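Local coordinates for protein pyridine nucleotide-disulphide oxidoreductase dimerisation region (Escherichia coli BL21, PDB 6KYY) that is an FAD-containing, copper-binding flavoprotein disulfide reductase probably involved in resistance to reactive chlorine species, at residues 64-69 / 184-189; 57-62 / 338-343; 237-242 / 251-256. All blocks are in the same frame, centred on the assembly; numbering follows the deposited sequence.

Overall arrangement
Interactions 1 and 2 share helix 55-65 and sit side by side, their centres about 11 Å apart. Interaction 2 joins the middle of that helix to segment 338-343 and holds Lys59 and Phe340 of the FAD pocket; interaction 1 sets the end of the same helix against the end of helix 175-186. Gln66 of the first contact meets Thr342 of the second in a probable hydrogen bond, NE2 to OG1 2.6 Å. Interaction 3 stands apart, its centre about 20 Å from that of interaction 1 and about 22 Å from that of interaction 2, joining two sheets through side chains that lie away from the annotated sites. Along the chain, interactions 1 and 3 both fall inside the loop closed by interaction 2.

Interaction 1 (64-69 / 184-189); sequences DAQQHT and FANFGS. With CU (copper (II) ion), chain Q.
Ala65 sets its methyl group squarely over the ring of Phe187, with CB 3.6 Å from the ring centroid and 11° off the normal, a CH-pi contact centred on the face. The phenyl group reaches this position because its CG stands anti to the carbonyl carbon (chi1 -82°), which swings the ring across toward helix 55-65. The edge of the same ring meets the backbone of Thr69, whose O lies near the ring plane, 3.3 Å from Phe187 CD1. Outside the two segments, Phe71 packs edge-to-face with this phenyl group, while Ala74 of helix 71-94 and Leu164 add further apolar cover.

Asn186 approaches Ala65 from beside the phenylalanine, CB to CB at 3.6 Å, so the alanine methyl is shared between two neighbouring side chains. Both segments turn where they meet. The backbone bonds at each turn fit a Schellman motif, one bond of each pair being weak, with His68 and Gly188 as the residues of positive phi; in the first, His68 N bonds to Ala65 O at 3.1 Å within a type I turn.

The turn carries the imidazole of His68 toward the other helix end. Its ND1 donates a weak hydrogen bond to Asn186 O, 3.5 Å long but fairly straight at 159°, with the acceptor near the ring plane. The ring's other nitrogen, NE2, coordinates a copper ion 2.5 Å away, again in plane, so the two nitrogens serve different partners. Gln66 runs alongside Asn186 in the same direction, their amide planes nearly perpendicular, and extends to Thr342. Asp64 leads away from the contact to a salt bridge with Arg77.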
# COMPACT_ATOMS: atom_id res chain seq x y z
N ASP B 64 2.63 5.13 14.84
CA ASP B 64 2.30 6.18 15.81
C ASP B 64 3.35 7.28 15.79
O ASP B 64 3.01 8.46 15.95
CB ASP B 64 2.18 5.58 17.21
CG ASP B 64 0.77 5.15 17.54
OD1 ASP B 64 -0.17 5.59 16.84
OD2 ASP B 64 0.59 4.36 18.49
N ALA B 65 4.62 6.92 15.59
CA ALA B 65 5.67 7.93 15.53
C ALA B 65 5.51 8.86 14.33
O ALA B 65 5.88 10.03 14.41
CB ALA B 65 7.04 7.26 15.50
N GLN B 66 4.96 8.35 13.23
CA GLN B 66 4.70 9.19 12.07
C GLN B 66 3.64 10.25 12.35
O GLN B 66 3.62 11.29 11.69
CB GLN B 66 4.27 8.33 10.88
CG GLN B 66 5.41 7.56 10.24
CD GLN B 66 4.95 6.65 9.12
OE1 GLN B 66 3.76 6.58 8.81
NE2 GLN B 66 5.89 5.94 8.51
N GLN B 67 2.76 10.00 13.32
CA GLN B 67 1.73 10.96 13.72
C GLN B 67 2.17 11.86 14.87
O GLN B 67 1.35 12.62 15.39
CB GLN B 67 0.44 10.22 14.10
CG GLN B 67 -0.44 9.86 12.92
CD GLN B 67 -1.54 8.89 13.29
OE1 GLN B 67 -1.48 8.23 14.33
NE2 GLN B 67 -2.55 8.78 12.43
N HIS B 68 3.44 11.77 15.28
CA HIS B 68 3.98 12.58 16.37
C HIS B 68 3.19 12.38 17.66
O HIS B 68 2.96 13.32 18.43
CB HIS B 68 4.04 14.06 15.99
CG HIS B 68 4.68 14.31 14.65
ND1 HIS B 68 6.02 14.07 14.41
CD2 HIS B 68 4.17 14.77 13.49
CE1 HIS B 68 6.30 14.37 13.16
NE2 HIS B 68 5.20 14.80 12.58
N THR B 69 2.76 11.14 17.90
CA THR B 69 2.02 10.79 19.10
C THR B 69 2.97 10.67 20.28
O THR B 69 4.15 10.32 20.13
CB THR B 69 1.26 9.47 18.87
OG1 THR B 69 0.30 9.66 17.83
CG2 THR B 69 0.55 9.00 20.13
N PHE B 184 12.39 6.85 16.56
CA PHE B 184 12.58 7.68 17.74
C PHE B 184 12.80 9.14 17.38
O PHE B 184 12.40 10.03 18.14
CB PHE B 184 13.75 7.14 18.57
CG PHE B 184 13.38 5.97 19.44
CD1 PHE B 184 13.20 4.71 18.88
CD2 PHE B 184 13.19 6.13 20.80
CE1 PHE B 184 12.85 3.63 19.67
CE2 PHE B 184 12.84 5.05 21.60
CZ PHE B 184 12.67 3.80 21.03
N ALA B 185 13.43 9.42 16.23
CA ALA B 185 13.53 10.80 15.77
C ALA B 185 12.17 11.35 15.38
O ALA B 185 11.97 12.57 15.41
CB ALA B 185 14.50 10.90 14.59
N ASN B 186 11.23 10.48 15.01
CA ASN B 186 9.86 10.92 14.78
C ASN B 186 9.17 11.27 16.10
O ASN B 186 8.36 12.20 16.15
CB ASN B 186 9.08 9.84 14.04
CG ASN B 186 9.18 9.96 12.54
OD1 ASN B 186 9.53 11.02 12.01
ND2 ASN B 186 8.87 8.88 11.83
N PHE B 187 9.49 10.53 17.16
CA PHE B 187 8.94 10.80 18.48
C PHE B 187 9.51 12.06 19.12
O PHE B 187 9.02 12.47 20.18
CB PHE B 187 9.19 9.61 19.41
CG PHE B 187 8.20 8.49 19.25
CD1 PHE B 187 6.84 8.75 19.16
CD2 PHE B 187 8.63 7.17 19.20
CE1 PHE B 187 5.93 7.71 19.03
CE2 PHE B 187 7.73 6.14 19.06
CZ PHE B 187 6.38 6.41 18.98
N GLY B 188 10.52 12.68 18.50
CA GLY B 188 11.13 13.88 19.03
C GLY B 188 12.50 13.71 19.65
O GLY B 188 12.96 14.62 20.34
N SER B 189 13.16 12.58 19.42
CA SER B 189 14.44 12.28 20.04
C SER B 189 15.59 12.55 19.07
O SER B 189 15.47 12.31 17.87
CB SER B 189 14.48 10.82 20.50
OG SER B 189 15.81 10.35 20.61
CU CU Q . 5.90 15.03 10.14

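Interaction 2 (57-62 / 338-343); sequences PTKTLV and SVFMTP. With FAD (flavin-adenine dinucleotide), chain N.
Lys59 lies across the face of the Phe340 ring, the two side chains crossing at about a right angle. Its CE sits 4.0 Å from the ring centroid, 25° off the normal and displaced toward the rim, which makes a CH-pi contact; the closest ring atom is Phe340 CD1, at 3.7 Å from Lys59 CE. Bends at chi2 and chi3 fold the aliphatic chain over the ring before the amine leaves it, and CG and CD touch the phenylalanine on the way.

Beyond the ring, Lys59 NZ donates to FAD O4 at 2.9 Å. The same nitrogen reaches FAD N5 at 3.2 Å, so one amine spans the two polar atoms on this side of the isoalloxazine, where a positive charge would probably draw electron density toward them. A third partner is Glu179 of helix 175-186, through OE2. Lys59 lies on helix 55-65, which starts at the second cysteine of the CxxxxC segment (Cys50, Cys55), and its pairing with a glutamate beside flavin N5 is as in other members of the pyridine nucleotide-disulfide oxidoreductase family.

Phe340 is positioned by its backbone. It is the centre of an inverse gamma turn after strand 337-339, closed by a weak bond from Met341 N to Val339 O, and its own N is held by OE1 of Glu179. The ring also approaches the cofactor, CE1 lying 3.6 Å from FAD O4, while Pro434 of the second subunit packs on both Phe340 and Lys59.

One helical turn further on, Val62 presents a single branch, CG1, to the backbone of the turn and the residues after it. That methyl, anti to the backbone N (chi1 -179°), lies 4.0 Å from Phe340 O and 4.1 Å from OG1 of Thr342, the partner of Gln66.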
# COMPACT_ATOMS: atom_id res chain seq x y z
N PRO B 57 5.42 -4.97 17.07
CA PRO B 57 5.63 -3.83 17.98
C PRO B 57 6.46 -2.73 17.35
O PRO B 57 6.19 -1.54 17.60
CB PRO B 57 6.34 -4.47 19.18
CG PRO B 57 7.03 -5.65 18.61
CD PRO B 57 6.09 -6.19 17.57
N THR B 58 7.45 -3.08 16.53
CA THR B 58 8.27 -2.07 15.87
C THR B 58 7.42 -1.20 14.94
O THR B 58 7.46 0.03 15.02
CB THR B 58 9.39 -2.75 15.08
OG1 THR B 58 10.01 -3.75 15.90
CG2 THR B 58 10.44 -1.74 14.64
N LYS B 59 6.64 -1.83 14.07
CA LYS B 59 5.86 -1.08 13.08
C LYS B 59 4.67 -0.38 13.72
O LYS B 59 4.26 0.69 13.24
CB LYS B 59 5.39 -2.02 11.97
CG LYS B 59 6.38 -2.21 10.82
CD LYS B 59 7.81 -2.42 11.32
CE LYS B 59 8.49 -3.57 10.60
NZ LYS B 59 9.86 -3.83 11.13
N THR B 60 4.10 -0.96 14.78
CA THR B 60 3.06 -0.28 15.54
C THR B 60 3.55 1.08 16.03
O THR B 60 2.82 2.08 15.97
CB THR B 60 2.62 -1.14 16.73
OG1 THR B 60 2.21 -2.43 16.27
CG2 THR B 60 1.48 -0.48 17.49
N LEU B 61 4.79 1.14 16.51
CA LEU B 61 5.34 2.40 17.01
C LEU B 61 5.67 3.35 15.87
O LEU B 61 5.47 4.56 15.99
CB LEU B 61 6.58 2.12 17.86
CG LEU B 61 6.26 1.64 19.28
CD1 LEU B 61 7.31 0.65 19.76
CD2 LEU B 61 6.15 2.81 20.24
N VAL B 62 6.18 2.83 14.75
CA VAL B 62 6.52 3.68 13.61
C VAL B 62 5.27 4.37 13.07
O VAL B 62 5.30 5.55 12.70
CB VAL B 62 7.24 2.87 12.51
CG1 VAL B 62 7.60 3.77 11.34
CG2 VAL B 62 8.49 2.22 13.07
N SER B 338 12.17 -4.67 2.76
CA SER B 338 11.78 -3.28 3.00
C SER B 338 12.37 -2.79 4.32
O SER B 338 12.39 -3.51 5.31
CB SER B 338 10.25 -3.13 3.02
OG SER B 338 9.65 -3.95 2.03
N VAL B 339 12.82 -1.54 4.30
CA VAL B 339 13.36 -0.86 5.48
C VAL B 339 12.30 0.14 5.94
O VAL B 339 12.01 1.12 5.24
CB VAL B 339 14.68 -0.15 5.18
CG1 VAL B 339 15.32 0.37 6.46
CG2 VAL B 339 15.61 -1.09 4.44
N PHE B 340 11.72 -0.10 7.11
CA PHE B 340 10.52 0.62 7.53
C PHE B 340 10.90 1.93 8.25
O PHE B 340 10.70 2.11 9.45
CB PHE B 340 9.65 -0.27 8.40
CG PHE B 340 8.89 -1.29 7.61
CD1 PHE B 340 9.48 -2.49 7.24
CD2 PHE B 340 7.58 -1.05 7.22
CE1 PHE B 340 8.79 -3.43 6.51
CE2 PHE B 340 6.88 -1.98 6.48
CZ PHE B 340 7.48 -3.17 6.13
N MET B 341 11.44 2.85 7.46
CA MET B 341 11.63 4.22 7.91
C MET B 341 10.38 5.04 7.62
O MET B 341 9.27 4.52 7.56
CB MET B 341 12.81 4.88 7.21
CG MET B 341 14.17 4.30 7.49
SD MET B 341 15.36 5.25 6.53
CE MET B 341 14.69 5.04 4.88
N THR B 342 10.59 6.34 7.41
CA THR B 342 9.55 7.24 6.91
C THR B 342 10.25 8.22 5.97
O THR B 342 10.92 9.16 6.43
CB THR B 342 8.83 7.97 8.04
OG1 THR B 342 8.26 7.02 8.94
CG2 THR B 342 7.73 8.86 7.48
N PRO B 343 10.13 8.04 4.65
CA PRO B 343 9.37 6.97 3.98
C PRO B 343 10.14 5.66 3.88
O PRO B 343 11.37 5.67 3.82
CB PRO B 343 9.11 7.56 2.60
CG PRO B 343 10.30 8.41 2.34
CD PRO B 343 10.77 8.94 3.68
PA FAD N . 11.11 -16.97 15.69
O1A FAD N . 12.37 -16.26 16.01
O2A FAD N . 9.93 -16.10 15.25
O5B FAD N . 10.66 -17.87 16.91
C5B FAD N . 11.60 -18.25 17.93
C4B FAD N . 10.83 -18.84 19.09
O4B FAD N . 11.49 -20.04 19.56
C3B FAD N . 10.68 -17.92 20.30
O3B FAD N . 9.35 -17.95 20.79
C2B FAD N . 11.68 -18.50 21.31
O2B FAD N . 11.27 -18.28 22.65
C1B FAD N . 11.62 -19.98 20.97
N9A FAD N . 12.81 -20.74 21.36
C8A FAD N . 14.12 -20.40 21.14
N7A FAD N . 14.98 -21.28 21.60
C5A FAD N . 14.18 -22.26 22.17
C6A FAD N . 14.48 -23.46 22.83
N6A FAD N . 15.72 -23.91 23.05
N1A FAD N . 13.44 -24.21 23.28
C2A FAD N . 12.20 -23.77 23.06
N3A FAD N . 11.79 -22.66 22.45
C4A FAD N . 12.84 -21.94 22.02
N1 FAD N . 11.04 -9.77 9.43
C2 FAD N . 10.32 -9.32 8.35
O2 FAD N . 9.96 -10.08 7.45
N3 FAD N . 9.99 -7.98 8.27
C4 FAD N . 10.33 -6.99 9.18
O4 FAD N . 9.97 -5.83 8.99
C4X FAD N . 11.09 -7.48 10.31
N5 FAD N . 11.42 -6.63 11.24
C5X FAD N . 12.14 -7.10 12.32
C6 FAD N . 12.53 -6.20 13.31
C7 FAD N . 13.25 -6.62 14.42
C7M FAD N . 13.64 -5.62 15.48
C8 FAD N . 13.60 -7.97 14.55
C8M FAD N . 14.39 -8.46 15.74
C9 FAD N . 13.23 -8.88 13.56
C9A FAD N . 12.50 -8.45 12.45
N10 FAD N . 12.10 -9.34 11.44
C10 FAD N . 11.39 -8.89 10.35
C1' FAD N . 12.45 -10.77 11.51
C2' FAD N . 11.36 -11.63 12.16
O2' FAD N . 11.18 -11.25 13.52
C3' FAD N . 11.78 -13.10 12.09
O3' FAD N . 12.56 -13.31 10.92
C4' FAD N . 10.61 -14.09 12.09
O4' FAD N . 9.97 -14.07 13.37
C5' FAD N . 11.04 -15.49 11.74
O5' FAD N . 11.50 -16.16 12.93
P FAD N . 11.55 -17.74 13.01
O1P FAD N . 10.35 -18.33 12.27
O2P FAD N . 12.87 -18.23 12.56
O3P FAD N . 11.36 -18.05 14.56

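Interaction 3 (237-242 / 251-256); sequences NQVQVH and DALLIA. With CU (copper (II) ion), chain U.
Val239 and Leu253 meet at about a right angle, Val239 CG1 lying 4.1 Å from Leu253 CB. Two residues on along its strand, Val241 brings CG1 to the far end of the same leucine, 3.7 Å from Leu253 CD1 and scarcely further from CD2. The leucine thus receives one valine near its root and another at its branched end. With CG anti to the backbone N (chi1 -172°), it points its two methyls at Val241, while Val239 turns its second methyl, CG2, toward the backbone O of Asp251.

At one end of this apolar contact, Gln238 extends its chain to the carboxylate of Asp251. NE2 donates to OD1, modelled at 2.5 Å and bent to 137°; so short a separation is doubtful as a measured length. The amide and carboxylate planes are turned 80° apart, so the two groups do not lie flat against each other.

The contact joins two sheets. Strand 239-242 is the middle strand of an antiparallel three-stranded meander, and strand 252-255 runs between 152-153 and 167-171 in a parallel sheet of the Rossmann type, an architecture consistent with the nucleotide-binding domain of this family. The chain leaves the meander along strand 247-250 and passes through Asp251 directly into the parallel sheet.

In the next shell, Val152 and Ile232 each touch both Val239 and Leu253, one from the parallel sheet and the other from the meander. Asp251 is linked to His167 by backbone hydrogen bonding and, weakly, from OD2 to His167 N. At the other end of strand 239-242, His242 ND1 coordinates a copper ion at 2.2 Å, and its NE2 makes a weak hydrogen bond with Ser233.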
# COMPACT_ATOMS: atom_id res chain seq x y z
N ASN B 237 24.26 9.37 34.93
CA ASN B 237 22.89 9.32 34.40
C ASN B 237 22.81 9.28 32.88
O ASN B 237 21.69 9.26 32.35
CB ASN B 237 22.02 10.49 34.90
CG ASN B 237 20.57 10.09 35.09
OD1 ASN B 237 20.21 9.51 36.11
ND2 ASN B 237 19.74 10.40 34.10
N GLN B 238 23.92 9.27 32.15
CA GLN B 238 23.89 9.17 30.70
C GLN B 238 25.00 8.24 30.24
O GLN B 238 26.12 8.31 30.74
CB GLN B 238 24.02 10.54 30.03
CG GLN B 238 22.71 11.33 29.98
CD GLN B 238 22.73 12.44 28.94
OE1 GLN B 238 23.79 12.84 28.47
NE2 GLN B 238 21.55 12.93 28.59
N VAL B 239 24.67 7.36 29.28
CA VAL B 239 25.64 6.39 28.79
C VAL B 239 26.74 7.11 28.02
O VAL B 239 26.47 7.97 27.18
CB VAL B 239 24.95 5.35 27.90
CG1 VAL B 239 25.91 4.22 27.56
CG2 VAL B 239 23.71 4.80 28.59
N GLN B 240 27.99 6.75 28.31
CA GLN B 240 29.15 7.30 27.63
C GLN B 240 29.80 6.20 26.81
O GLN B 240 30.20 5.17 27.36
CB GLN B 240 30.16 7.89 28.62
CG GLN B 240 29.81 9.29 29.10
CD GLN B 240 28.95 9.27 30.34
OE1 GLN B 240 28.91 8.28 31.07
NE2 GLN B 240 28.23 10.36 30.58
N VAL B 241 29.91 6.41 25.50
CA VAL B 241 30.61 5.49 24.61
C VAL B 241 31.92 6.15 24.19
O VAL B 241 31.92 7.28 23.68
CB VAL B 241 29.74 5.07 23.41
CG1 VAL B 241 28.37 4.62 23.90
CG2 VAL B 241 29.58 6.18 22.38
N HIS B 242 33.03 5.47 24.46
CA HIS B 242 34.35 6.00 24.17
C HIS B 242 34.85 5.41 22.86
O HIS B 242 34.69 4.22 22.60
CB HIS B 242 35.34 5.68 25.29
CG HIS B 242 34.86 6.07 26.65
ND1 HIS B 242 35.33 7.17 27.32
CD2 HIS B 242 33.93 5.50 27.46
CE1 HIS B 242 34.73 7.27 28.49
NE2 HIS B 242 33.87 6.27 28.60
N ASP B 251 21.40 9.26 26.25
CA ASP B 251 20.50 8.86 27.32
C ASP B 251 20.28 7.35 27.34
O ASP B 251 20.21 6.74 28.41
CB ASP B 251 19.16 9.58 27.19
CG ASP B 251 19.25 11.05 27.57
OD1 ASP B 251 19.67 11.34 28.71
OD2 ASP B 251 18.91 11.91 26.74
N ALA B 252 20.17 6.73 26.16
CA ALA B 252 20.03 5.29 26.04
C ALA B 252 20.84 4.81 24.85
O ALA B 252 20.99 5.52 23.86
CB ALA B 252 18.56 4.88 25.88
N LEU B 253 21.37 3.59 24.97
CA LEU B 253 22.22 3.01 23.94
C LEU B 253 21.60 1.71 23.46
O LEU B 253 21.42 0.77 24.24
CB LEU B 253 23.64 2.76 24.47
CG LEU B 253 24.65 2.33 23.41
CD1 LEU B 253 25.09 3.52 22.58
CD2 LEU B 253 25.84 1.65 24.06
N LEU B 254 21.28 1.65 22.17
CA LEU B 254 20.65 0.49 21.56
C LEU B 254 21.67 -0.28 20.73
O LEU B 254 22.34 0.31 19.88
CB LEU B 254 19.46 0.90 20.69
CG LEU B 254 18.94 -0.18 19.75
CD1 LEU B 254 18.05 -1.15 20.50
CD2 LEU B 254 18.18 0.44 18.58
N ILE B 255 21.77 -1.58 20.98
CA ILE B 255 22.65 -2.45 20.21
C ILE B 255 21.87 -2.97 19.01
O ILE B 255 20.94 -3.77 19.16
CB ILE B 255 23.19 -3.61 21.05
CG1 ILE B 255 23.64 -3.12 22.43
CG2 ILE B 255 24.35 -4.30 20.33
CD1 ILE B 255 23.82 -4.24 23.43
N ALA B 256 22.24 -2.51 17.81
CA ALA B 256 21.66 -3.03 16.58
C ALA B 256 22.76 -3.62 15.71
O ALA B 256 22.99 -3.15 14.59
CB ALA B 256 20.90 -1.93 15.83
CU CU U . 36.93 8.18 26.13